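PDB 4L9P: CaaX farnesyltransferase alpha subunit Ram2 from Aspergillus fumigatus, which forms the alpha subunit of a heterodimer with a beta partner that probably attaches farnesyl groups to the cysteine of CAAX proteins. Local coordinates for residues E55-S58 / Y59-V63; M69-R72 / A73-L76; I92-A95 / K96-A100; N106-I109 / E110-N113; H168-V171 / R172-L176. The protein carries 1 engineered substitution. All coordinates share one frame; numbering follows the deposited sequence.

Contact 1: E55-S58 / Y59-V63. With EDO (1,2-ethanediol), chain G.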
# COMPACT_ATOMS: atom_id res chain seq x y z
N GLU A 55 -4.45 -7.62 -33.16
CA GLU A 55 -5.70 -7.82 -33.89
C GLU A 55 -6.87 -7.95 -32.91
O GLU A 55 -7.91 -7.26 -33.06
CB GLU A 55 -5.65 -9.08 -34.77
CG GLU A 55 -6.96 -9.17 -35.54
CD GLU A 55 -7.13 -10.38 -36.38
OE1 GLU A 55 -6.99 -11.53 -35.89
OE2 GLU A 55 -7.45 -10.19 -37.54
N ALA A 56 -6.71 -8.78 -31.87
CA ALA A 56 -7.81 -9.00 -30.92
C ALA A 56 -8.24 -7.68 -30.28
O ALA A 56 -9.43 -7.37 -30.14
CB ALA A 56 -7.42 -10.07 -29.86
N THR A 57 -7.26 -6.91 -29.83
CA THR A 57 -7.60 -5.65 -29.17
C THR A 57 -8.21 -4.60 -30.09
O THR A 57 -9.00 -3.78 -29.64
CB THR A 57 -6.37 -5.05 -28.40
OG1 THR A 57 -5.26 -4.90 -29.31
CG2 THR A 57 -5.98 -5.95 -27.20
N SER A 58 -7.85 -4.62 -31.40
CA SER A 58 -8.49 -3.73 -32.35
C SER A 58 -9.98 -4.10 -32.55
O SER A 58 -10.85 -3.22 -32.66
CB SER A 58 -7.70 -3.72 -33.67
OG SER A 58 -6.35 -3.29 -33.44
N TYR A 59 -10.30 -5.39 -32.52
CA TYR A 59 -11.71 -5.80 -32.53
C TYR A 59 -12.40 -5.45 -31.20
O TYR A 59 -13.56 -5.07 -31.18
CB TYR A 59 -11.86 -7.33 -32.85
CG TYR A 59 -11.83 -7.56 -34.35
CD1 TYR A 59 -10.63 -7.70 -35.03
CD2 TYR A 59 -12.99 -7.47 -35.07
CE1 TYR A 59 -10.60 -7.85 -36.44
CE2 TYR A 59 -12.96 -7.59 -36.46
CZ TYR A 59 -11.78 -7.79 -37.10
OH TYR A 59 -11.72 -7.94 -38.49
N LEU A 60 -11.66 -5.53 -30.07
CA LEU A 60 -12.28 -5.16 -28.81
C LEU A 60 -12.65 -3.66 -28.79
O LEU A 60 -13.74 -3.28 -28.31
CB LEU A 60 -11.30 -5.49 -27.64
CG LEU A 60 -12.00 -5.25 -26.29
CD1 LEU A 60 -13.10 -6.27 -26.03
CD2 LEU A 60 -10.98 -5.24 -25.11
N ARG A 61 -11.77 -2.83 -29.32
CA ARG A 61 -12.10 -1.41 -29.40
C ARG A 61 -13.42 -1.21 -30.17
O ARG A 61 -14.27 -0.43 -29.76
CB ARG A 61 -10.99 -0.59 -30.08
CG ARG A 61 -9.88 -0.23 -29.12
CD ARG A 61 -8.89 0.79 -29.75
NE ARG A 61 -8.01 0.04 -30.62
CZ ARG A 61 -6.87 -0.54 -30.28
NH1 ARG A 61 -6.29 -0.38 -29.08
NH2 ARG A 61 -6.27 -1.24 -31.21
N ALA A 62 -13.58 -1.93 -31.28
CA ALA A 62 -14.79 -1.77 -32.07
C ALA A 62 -16.04 -2.25 -31.35
O ALA A 62 -17.08 -1.59 -31.40
CB ALA A 62 -14.63 -2.55 -33.42
N VAL A 63 -16.00 -3.43 -30.74
CA VAL A 63 -17.19 -3.90 -30.05
C VAL A 63 -17.56 -3.01 -28.87
O VAL A 63 -18.75 -2.76 -28.63
CB VAL A 63 -17.18 -5.42 -29.67
CG1 VAL A 63 -17.25 -6.25 -30.95
CG2 VAL A 63 -15.96 -5.82 -28.85
C1 EDO G . -3.05 -2.76 -28.19
O1 EDO G . -4.30 -2.32 -28.71
C2 EDO G . -2.78 -2.14 -26.84
O2 EDO G . -3.85 -2.39 -25.91
O HOH W 1 -4.46 -2.98 -31.68

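Contact 2: M69-R72 / A73-L76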
# COMPACT_ATOMS: atom_id res chain seq x y z
N MET A 69 -23.23 -6.34 -27.08
CA MET A 69 -23.43 -7.43 -26.12
C MET A 69 -23.76 -8.65 -26.91
O MET A 69 -24.89 -8.77 -27.42
CB MET A 69 -24.59 -7.10 -25.15
CG MET A 69 -24.43 -5.76 -24.37
SD MET A 69 -23.22 -5.86 -23.06
CE MET A 69 -21.93 -4.84 -23.72
N SER A 70 -22.80 -9.54 -27.10
CA SER A 70 -23.00 -10.65 -28.02
C SER A 70 -22.14 -11.83 -27.61
O SER A 70 -21.14 -11.70 -26.88
CB SER A 70 -22.58 -10.19 -29.41
OG SER A 70 -21.16 -10.07 -29.49
N GLU A 71 -22.48 -13.00 -28.09
CA GLU A 71 -21.64 -14.16 -27.88
C GLU A 71 -20.24 -14.02 -28.49
O GLU A 71 -19.24 -14.46 -27.87
CB GLU A 71 -22.32 -15.42 -28.43
CG GLU A 71 -23.60 -15.78 -27.68
CD GLU A 71 -23.35 -16.39 -26.33
OE1 GLU A 71 -22.19 -16.74 -25.99
OE2 GLU A 71 -24.34 -16.53 -25.57
N ARG A 72 -20.12 -13.46 -29.69
CA ARG A 72 -18.79 -13.29 -30.27
C ARG A 72 -17.94 -12.37 -29.38
O ARG A 72 -16.76 -12.62 -29.20
CB ARG A 72 -18.82 -12.81 -31.75
CG ARG A 72 -19.34 -11.40 -31.96
CD ARG A 72 -19.25 -11.00 -33.48
NE ARG A 72 -19.73 -9.64 -33.58
CZ ARG A 72 -20.05 -9.07 -34.72
NH1 ARG A 72 -19.89 -9.77 -35.85
NH2 ARG A 72 -20.50 -7.83 -34.71
N ALA A 73 -18.54 -11.29 -28.88
CA ALA A 73 -17.80 -10.37 -28.01
C ALA A 73 -17.38 -11.08 -26.75
O ALA A 73 -16.25 -10.85 -26.25
CB ALA A 73 -18.68 -9.14 -27.70
N LEU A 74 -18.25 -11.93 -26.21
CA LEU A 74 -17.88 -12.68 -25.01
C LEU A 74 -16.66 -13.58 -25.28
O LEU A 74 -15.69 -13.59 -24.50
CB LEU A 74 -19.10 -13.45 -24.47
CG LEU A 74 -18.86 -14.25 -23.17
CD1 LEU A 74 -18.55 -13.29 -21.99
CD2 LEU A 74 -20.11 -15.12 -22.88
N ARG A 75 -16.64 -14.31 -26.37
CA ARG A 75 -15.50 -15.15 -26.77
C ARG A 75 -14.23 -14.30 -26.98
O ARG A 75 -13.14 -14.65 -26.51
CB ARG A 75 -15.81 -15.90 -28.07
CG ARG A 75 -16.82 -17.01 -27.92
CD ARG A 75 -16.83 -17.95 -29.17
NE ARG A 75 -16.84 -17.24 -30.46
CZ ARG A 75 -17.93 -16.84 -31.12
NH1 ARG A 75 -19.15 -17.09 -30.64
NH2 ARG A 75 -17.79 -16.20 -32.28
N LEU A 76 -14.41 -13.11 -27.53
CA LEU A 76 -13.28 -12.20 -27.74
C LEU A 76 -12.66 -11.81 -26.37
O LEU A 76 -11.43 -11.76 -26.21
CB LEU A 76 -13.78 -10.93 -28.44
CG LEU A 76 -12.73 -9.82 -28.61
CD1 LEU A 76 -11.45 -10.27 -29.33
CD2 LEU A 76 -13.32 -8.60 -29.29

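Contact 3: I92-A95 / K96-A100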
# COMPACT_ATOMS: atom_id res chain seq x y z
N ILE A 92 -14.07 -5.88 -17.15
CA ILE A 92 -15.29 -5.14 -16.88
C ILE A 92 -16.29 -5.27 -18.04
O ILE A 92 -17.50 -5.46 -17.80
CB ILE A 92 -14.95 -3.65 -16.64
CG1 ILE A 92 -14.12 -3.58 -15.34
CG2 ILE A 92 -16.22 -2.76 -16.57
CD1 ILE A 92 -13.36 -2.41 -15.25
N TYR A 93 -15.80 -5.22 -19.28
CA TYR A 93 -16.68 -5.40 -20.43
C TYR A 93 -17.25 -6.84 -20.44
O TYR A 93 -18.44 -7.04 -20.69
CB TYR A 93 -15.88 -5.09 -21.68
CG TYR A 93 -16.64 -5.24 -22.96
CD1 TYR A 93 -17.82 -4.62 -23.15
CD2 TYR A 93 -16.11 -6.05 -23.98
CE1 TYR A 93 -18.54 -4.79 -24.41
CE2 TYR A 93 -16.75 -6.22 -25.18
CZ TYR A 93 -17.97 -5.58 -25.41
OH TYR A 93 -18.57 -5.81 -26.64
N ARG A 94 -16.44 -7.85 -20.12
CA ARG A 94 -16.93 -9.22 -20.02
C ARG A 94 -18.09 -9.31 -19.05
O ARG A 94 -19.09 -9.94 -19.37
CB ARG A 94 -15.78 -10.18 -19.62
CG ARG A 94 -16.23 -11.61 -19.48
CD ARG A 94 -15.03 -12.55 -19.18
NE ARG A 94 -15.49 -13.94 -19.13
CZ ARG A 94 -15.47 -14.76 -20.18
NH1 ARG A 94 -15.04 -14.30 -21.35
NH2 ARG A 94 -15.90 -16.01 -20.04
N ALA A 95 -17.96 -8.71 -17.85
CA ALA A 95 -19.05 -8.84 -16.92
C ALA A 95 -20.33 -8.18 -17.45
O ALA A 95 -21.43 -8.71 -17.24
CB ALA A 95 -18.67 -8.20 -15.55
N LYS A 96 -20.18 -7.04 -18.11
CA LYS A 96 -21.38 -6.41 -18.74
C LYS A 96 -22.06 -7.38 -19.69
O LYS A 96 -23.30 -7.52 -19.63
CB LYS A 96 -20.97 -5.18 -19.52
CG LYS A 96 -20.58 -4.00 -18.67
CD LYS A 96 -20.26 -2.83 -19.64
CE LYS A 96 -19.94 -1.54 -18.91
NZ LYS A 96 -19.76 -0.47 -19.96
N ILE A 97 -21.29 -8.06 -20.53
CA ILE A 97 -21.88 -8.99 -21.51
C ILE A 97 -22.57 -10.15 -20.80
O ILE A 97 -23.69 -10.52 -21.12
CB ILE A 97 -20.82 -9.57 -22.45
CG1 ILE A 97 -20.13 -8.46 -23.25
CG2 ILE A 97 -21.47 -10.62 -23.38
CD1 ILE A 97 -18.84 -8.89 -23.94
N LEU A 98 -21.96 -10.74 -19.79
CA LEU A 98 -22.53 -11.88 -19.09
C LEU A 98 -23.88 -11.52 -18.52
O LEU A 98 -24.81 -12.29 -18.65
CB LEU A 98 -21.60 -12.29 -17.93
CG LEU A 98 -20.28 -12.91 -18.37
CD1 LEU A 98 -19.33 -12.94 -17.14
CD2 LEU A 98 -20.51 -14.32 -18.88
N PHE A 99 -23.99 -10.37 -17.86
CA PHE A 99 -25.28 -9.97 -17.33
C PHE A 99 -26.29 -9.62 -18.44
O PHE A 99 -27.46 -10.06 -18.39
CB PHE A 99 -25.09 -8.85 -16.33
CG PHE A 99 -24.57 -9.34 -15.03
CD1 PHE A 99 -25.41 -10.02 -14.12
CD2 PHE A 99 -23.25 -9.14 -14.67
CE1 PHE A 99 -24.92 -10.50 -12.89
CE2 PHE A 99 -22.77 -9.58 -13.44
CZ PHE A 99 -23.60 -10.26 -12.57
N ALA A 100 -25.85 -8.88 -19.47
CA ALA A 100 -26.78 -8.48 -20.55
C ALA A 100 -27.36 -9.68 -21.30
O ALA A 100 -28.54 -9.65 -21.73
CB ALA A 100 -26.07 -7.57 -21.48

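Contact 4: N106-I109 / E110-N113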
# COMPACT_ATOMS: atom_id res chain seq x y z
N ASN A 106 -22.95 -20.00 -13.17
CA ASN A 106 -22.27 -21.19 -12.66
C ASN A 106 -21.18 -21.60 -13.61
O ASN A 106 -20.06 -21.96 -13.18
CB ASN A 106 -23.23 -22.39 -12.48
CG ASN A 106 -24.26 -22.15 -11.41
OD1 ASN A 106 -23.97 -21.54 -10.38
ND2 ASN A 106 -25.48 -22.64 -11.66
N GLU A 107 -21.50 -21.58 -14.90
CA GLU A 107 -20.49 -21.93 -15.91
C GLU A 107 -19.38 -20.88 -15.98
O GLU A 107 -18.20 -21.23 -16.15
CB GLU A 107 -21.14 -22.12 -17.29
CG GLU A 107 -21.94 -23.40 -17.32
CD GLU A 107 -22.67 -23.61 -18.62
OE1 GLU A 107 -22.62 -22.70 -19.49
OE2 GLU A 107 -23.29 -24.71 -18.75
N GLU A 108 -19.72 -19.61 -15.79
CA GLU A 108 -18.69 -18.58 -15.73
C GLU A 108 -17.76 -18.81 -14.54
O GLU A 108 -16.52 -18.64 -14.72
CB GLU A 108 -19.32 -17.17 -15.68
CG GLU A 108 -18.28 -16.03 -15.51
CD GLU A 108 -17.38 -15.73 -16.73
OE1 GLU A 108 -17.43 -16.45 -17.76
OE2 GLU A 108 -16.57 -14.75 -16.65
N ILE A 109 -18.29 -19.15 -13.38
CA ILE A 109 -17.40 -19.43 -12.25
C ILE A 109 -16.49 -20.62 -12.53
O ILE A 109 -15.29 -20.56 -12.21
CB ILE A 109 -18.19 -19.63 -10.94
CG1 ILE A 109 -18.81 -18.28 -10.47
CG2 ILE A 109 -17.34 -20.27 -9.86
CD1 ILE A 109 -17.81 -17.31 -9.82
N GLU A 110 -16.99 -21.67 -13.17
CA GLU A 110 -16.09 -22.78 -13.44
C GLU A 110 -14.97 -22.36 -14.42
O GLU A 110 -13.81 -22.78 -14.26
CB GLU A 110 -16.91 -24.00 -13.92
CG GLU A 110 -17.88 -24.48 -12.84
CD GLU A 110 -17.18 -24.99 -11.56
OE1 GLU A 110 -16.36 -25.95 -11.69
OE2 GLU A 110 -17.42 -24.45 -10.44
N TRP A 111 -15.28 -21.50 -15.38
CA TRP A 111 -14.22 -20.94 -16.26
C TRP A 111 -13.25 -20.05 -15.44
O TRP A 111 -12.00 -20.18 -15.57
CB TRP A 111 -14.86 -20.14 -17.38
CG TRP A 111 -13.89 -19.38 -18.20
CD1 TRP A 111 -13.16 -19.86 -19.27
CD2 TRP A 111 -13.53 -18.00 -18.06
NE1 TRP A 111 -12.35 -18.84 -19.79
CE2 TRP A 111 -12.58 -17.69 -19.07
CE3 TRP A 111 -13.93 -16.99 -17.18
CZ2 TRP A 111 -12.02 -16.42 -19.20
CZ3 TRP A 111 -13.38 -15.73 -17.32
CH2 TRP A 111 -12.41 -15.46 -18.32
N LEU A 112 -13.80 -19.18 -14.60
CA LEU A 112 -12.97 -18.25 -13.82
C LEU A 112 -12.03 -19.03 -12.90
O LEU A 112 -10.87 -18.63 -12.72
CB LEU A 112 -13.91 -17.35 -13.00
CG LEU A 112 -13.15 -16.25 -12.23
CD1 LEU A 112 -12.38 -15.29 -13.16
CD2 LEU A 112 -14.17 -15.50 -11.35
N ASN A 113 -12.50 -20.15 -12.34
CA ASN A 113 -11.63 -20.93 -11.46
C ASN A 113 -10.36 -21.37 -12.21
O ASN A 113 -9.26 -21.39 -11.63
CB ASN A 113 -12.32 -22.21 -11.01
CG ASN A 113 -13.42 -21.97 -10.01
OD1 ASN A 113 -13.57 -20.88 -9.46
ND2 ASN A 113 -14.23 -23.01 -9.78
O HOH W 2 -19.72 -22.95 -10.69

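Contact 5: H168-V171 / R172-L176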
# COMPACT_ATOMS: atom_id res chain seq x y z
N HIS A 168 -13.25 -12.27 2.82
CA HIS A 168 -13.93 -11.39 3.78
C HIS A 168 -15.26 -10.92 3.16
O HIS A 168 -16.29 -10.93 3.87
CB HIS A 168 -13.06 -10.11 3.97
CG HIS A 168 -13.77 -9.02 4.69
ND1 HIS A 168 -13.75 -8.93 6.06
CD2 HIS A 168 -14.63 -8.04 4.25
CE1 HIS A 168 -14.54 -7.92 6.45
NE2 HIS A 168 -15.08 -7.37 5.37
N TRP A 169 -15.25 -10.54 1.88
CA TRP A 169 -16.49 -10.11 1.23
C TRP A 169 -17.51 -11.27 1.26
O TRP A 169 -18.72 -11.04 1.51
CB TRP A 169 -16.19 -9.68 -0.23
CG TRP A 169 -17.46 -9.43 -0.97
CD1 TRP A 169 -18.23 -8.28 -0.99
CD2 TRP A 169 -18.20 -10.41 -1.68
NE1 TRP A 169 -19.38 -8.49 -1.70
CE2 TRP A 169 -19.40 -9.79 -2.13
CE3 TRP A 169 -17.95 -11.75 -1.99
CZ2 TRP A 169 -20.37 -10.49 -2.87
CZ3 TRP A 169 -18.96 -12.45 -2.70
CH2 TRP A 169 -20.13 -11.80 -3.12
N LEU A 170 -17.06 -12.50 0.98
CA LEU A 170 -17.97 -13.65 0.92
C LEU A 170 -18.60 -13.86 2.27
O LEU A 170 -19.85 -14.15 2.35
CB LEU A 170 -17.15 -14.86 0.49
CG LEU A 170 -17.96 -16.15 0.30
CD1 LEU A 170 -18.69 -16.09 -1.06
CD2 LEU A 170 -16.98 -17.33 0.34
N VAL A 171 -17.84 -13.76 3.34
CA VAL A 171 -18.40 -13.92 4.68
C VAL A 171 -19.45 -12.86 4.98
O VAL A 171 -20.53 -13.21 5.53
CB VAL A 171 -17.27 -13.90 5.74
CG1 VAL A 171 -17.85 -13.77 7.15
CG2 VAL A 171 -16.41 -15.13 5.59
N ARG A 172 -19.21 -11.62 4.66
CA ARG A 172 -20.22 -10.61 4.93
C ARG A 172 -21.44 -10.82 4.05
O ARG A 172 -22.59 -10.69 4.53
CB ARG A 172 -19.62 -9.23 4.68
CG ARG A 172 -20.57 -8.13 5.03
CD ARG A 172 -19.85 -6.77 4.94
NE ARG A 172 -20.76 -5.67 5.28
CZ ARG A 172 -20.92 -5.21 6.52
NH1 ARG A 172 -20.30 -5.85 7.55
NH2 ARG A 172 -21.75 -4.21 6.75
N HIS A 173 -21.24 -11.18 2.79
CA HIS A 173 -22.35 -11.28 1.85
C HIS A 173 -23.30 -12.41 2.21
O HIS A 173 -24.54 -12.21 2.19
CB HIS A 173 -21.81 -11.51 0.45
CG HIS A 173 -22.86 -11.57 -0.59
ND1 HIS A 173 -23.47 -10.44 -1.08
CD2 HIS A 173 -23.39 -12.63 -1.28
CE1 HIS A 173 -24.34 -10.79 -2.02
NE2 HIS A 173 -24.33 -12.12 -2.15
N PHE A 174 -22.77 -13.59 2.50
CA PHE A 174 -23.61 -14.76 2.84
C PHE A 174 -23.78 -14.96 4.35
O PHE A 174 -24.37 -15.93 4.80
CB PHE A 174 -23.02 -15.99 2.19
CG PHE A 174 -23.21 -16.03 0.70
CD1 PHE A 174 -24.49 -15.99 0.12
CD2 PHE A 174 -22.10 -16.18 -0.12
CE1 PHE A 174 -24.63 -16.05 -1.26
CE2 PHE A 174 -22.23 -16.22 -1.52
CZ PHE A 174 -23.54 -16.19 -2.10
N LYS A 175 -23.28 -14.00 5.12
CA LYS A 175 -23.45 -13.97 6.60
C LYS A 175 -22.85 -15.25 7.23
O LYS A 175 -23.51 -16.00 7.95
CB LYS A 175 -24.95 -13.79 7.02
CG LYS A 175 -25.51 -12.49 6.42
CD LYS A 175 -26.94 -12.17 6.98
CE LYS A 175 -27.55 -10.95 6.29
NZ LYS A 175 -26.75 -9.69 6.53
N LEU A 176 -21.57 -15.44 6.96
CA LEU A 176 -20.86 -16.68 7.30
C LEU A 176 -20.02 -16.59 8.57
O LEU A 176 -19.20 -17.46 8.83
CB LEU A 176 -19.99 -17.15 6.13
CG LEU A 176 -20.72 -17.29 4.80
CD1 LEU A 176 -19.66 -17.71 3.77
CD2 LEU A 176 -21.82 -18.33 4.93

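Contact 1: E55-S58 / Y59-V63
Thr57 and Arg61, one helical turn apart, meet round a small bound molecule because chi1 of Thr57 (56°) wedges OG1 between the backbone N and the carbonyl carbon, while a bend at chi3 (-79°) folds the Arg61 guanidinium back along the helix. Between them sits a 1,2-ethanediol, probably from the crystallisation liquor. Its O1 donates to Thr57 OG1 (2.8 Å) and accepts from Arg61 NH1, also at 2.8 Å. A water in the guanidinium plane accepts from Arg61 NH2 at 2.6 Å and donates to the hydroxyl of Thr57. Thr57 O lies over one face of the Arg61 guanidinium, 3.9 Å above its plane at the centre.

All this decorates helix 51-65, packed against helices 71-83 and 88-100 of the alpha-helical solenoid. The arginine edge borders the beta subunit: Arg61 NH1 also reaches His194 O of Ram1, and the diol binds Asp148 of that chain. Within this chain, Thr57 OG1 is bonded to Tyr53 O.

Glu55 and Tyr59 run side by side, carboxylate and ring planes 82° apart, with Glu55 CG 4.0 Å from Tyr59 CE1. The Glu55 carboxylate itself is held by Tyr19 N and Ser20 OG.

Contact 2: M69-R72 / A73-L76
Ser70 and Leu74 start the regular backbone ladder of helix 71-83, Leu74 N binding Ser70 O at 3.0 Å and Arg75 N binding Glu71 O just behind it. The serine is the N-cap. Its OG, turned by chi1 of 72° back over the first turn, accepts from Ala73 N at 3.0 Å with an N-H...O angle of 159°, and the same oxygen rests 3.2 Å from Ala73 CB. Glu68 OE2, just before the helix, is a further partner of the hydroxyl and also forms a salt bridge with Arg72 NE.

On another side of the turn Arg75 bends at its third torsion and lays one face of its guanidinium over the backbone of Arg72. Arg72 CA is 3.5 Å above that plane, displaced toward the rim, and Arg75 NH2 is 3.6 Å from Arg72 CB. Arg72 itself is extended from CG to NE. Its NE lies 7.0 Å from Arg75 NH2. Glu71 and Leu74 lie alongside one another, OE1 of the former 4.1 Å from CD2 of the latter.

Each charge has an acidic or basic partner beyond this turn: Arg75 pairs with Glu24, and Glu71 with Lys103. The two arginines are thus probably kept compatible by Glu68 and Glu24, while the capping hydroxyl gives a first-turn amide an acceptor, as an N-cap does.

Contact 3: I92-A95 / K96-A100
Ile97 N donates to Tyr93 O and Leu98 N to Arg94 O, each bond 3.0 Å long, and the guanidinium of Arg94 forms a salt bridge with Glu108 of helix 105-118. Four backbone bonds of this kind cross between the segments. That from Phe99 N to Ala95 O measures 3.1 Å, with a nearly straight N-H...O angle of 172°. The Ala95 oxygen has a second neighbour in the ring of Phe99, whose CD2 edge comes to 3.2 Å with the oxygen near the ring plane.

Outward from the backbone, the chief side-chain contact is a CH-pi interaction. Tyr93, with CG anti to the backbone N (chi1 179°), stands its ring under Ile97, and Ile97 CD1 lies over one face, 3.8 Å from the centroid and 20° off the normal. Tyr93 OH is hydrogen-bonded to Glu68 O, which fixes the far end of the ring. Arg94 and Leu98 cross at an angle, Arg94 CG 4.1 Å from Leu98 CD1.

Helix 88-100 lies among its neighbours in the solenoid. Tyr93 and Ile97 pack on Ala73 of helix 71-83, Leu98 on Leu105 of helix 105-118 and on Leu132 of helix 123-133, while Ile92 touches Cys244 of the Ram1 beta subunit.

Contact 4: N106-I109 / E110-N113
Glu108 and Trp111 belong to helix 105-118, within a prenyltransferase alpha-subunit repeat of the TPR clan, where paired antiparallel helices stack into a curved solenoid. Their side chains run in the same direction, with carboxylate and indole planes only 25° apart. Glu108 leaves the helix with CG anti to the backbone N and then bends at chi2 (71°), which brings the carboxylate against the six-membered ring: OE2 is 3.4 Å from Trp111 CZ3, and OE1 is 3.6 Å from Trp111 CE3. Both oxygens have stronger partners on neighbouring helices, OE1 in a salt bridge to Arg94 NH2 and OE2 in a hydrogen bond to His128 NE2. Arg94 also makes a cation-pi contact with the same indole.

Round the helix, Ile109 offers a methyl to each of two partners. Its CD1 lies 4.3 Å from Leu112 CD2, and its CG2 is 3.8 Å from Asn113 OD1, an oxygen that Arg129 NH1 engages. At the surface a water donates to Asn106 O at 2.7 Å; its link to Glu110 OE2 is doubtful, since that side chain has two conformers. Asn106 O thus takes the water's bond besides the one from Glu110 N at 3.1 Å.

A buried carboxylate flanked by an arginine and a histidine is probably ionised, and its proximity to the indole is likely to be offset by the arginine, which attracts carboxylate and ring alike.

Contact 5: H168-V171 / R172-L176
Trp169 and His173 stack in the last turn of helix 161-174, which ends in a Schellman motif, the chain reversing at Lys175 with positive phi. Packing is close along one side of this turn. The six-membered ring of Trp169 and the imidazole form an offset stack, centroids 4.6 Å apart and planes at 20°, while His173 CB adds a CH-pi contact to the same ring, 3.9 Å from its centroid. Both residues leave the backbone with CG anti to N (chi1 172° and -178°), which lets the rings run alongside each other. Next along, Leu170 CD1 comes to the edge of the Phe174 ring, 3.5 Å from CD2, and Met133 of helix 123-133 lies against both.

The other side is looser. Lys175 is exposed, with its NZ drawn to Glu213, and Arg172 stretches away toward Asp217 in a long, weak ion pair.

Beyond the turn, Leu176 folds back to bury itself against Val171, Leu176 CB standing 4.1 Å from Val171 CG1. This is the hydrophobic contact expected of the motif. Its signature 6→1 bond runs from Leu176 N to Val171 O at 2.8 Å, in the carbonyl plane and on an oxygen lone pair.

In the fold
Contacts 1 to 4 follow one another along four successive helices, and each touches the next. Leu76 CD1 of contact 2 lies 3.6 Å from Ala56 O of contact 1, and the centres of contacts 2 and 3 are about 9 Å apart. Tyr93 of contact 3 meets both: its OH is 3.4 Å from Val63 CB and 3.5 Å from Ala73 CB. Contacts 3 and 4 are joined by charge, Arg94 NH2 binding Glu108 OE1 at 2.8 Å. Contact 5 stands apart, its nearest atoms about 9 Å from those of contact 4. The His168 side chain is about 13 Å from the bound farnesyl analogue FII, too far to touch it.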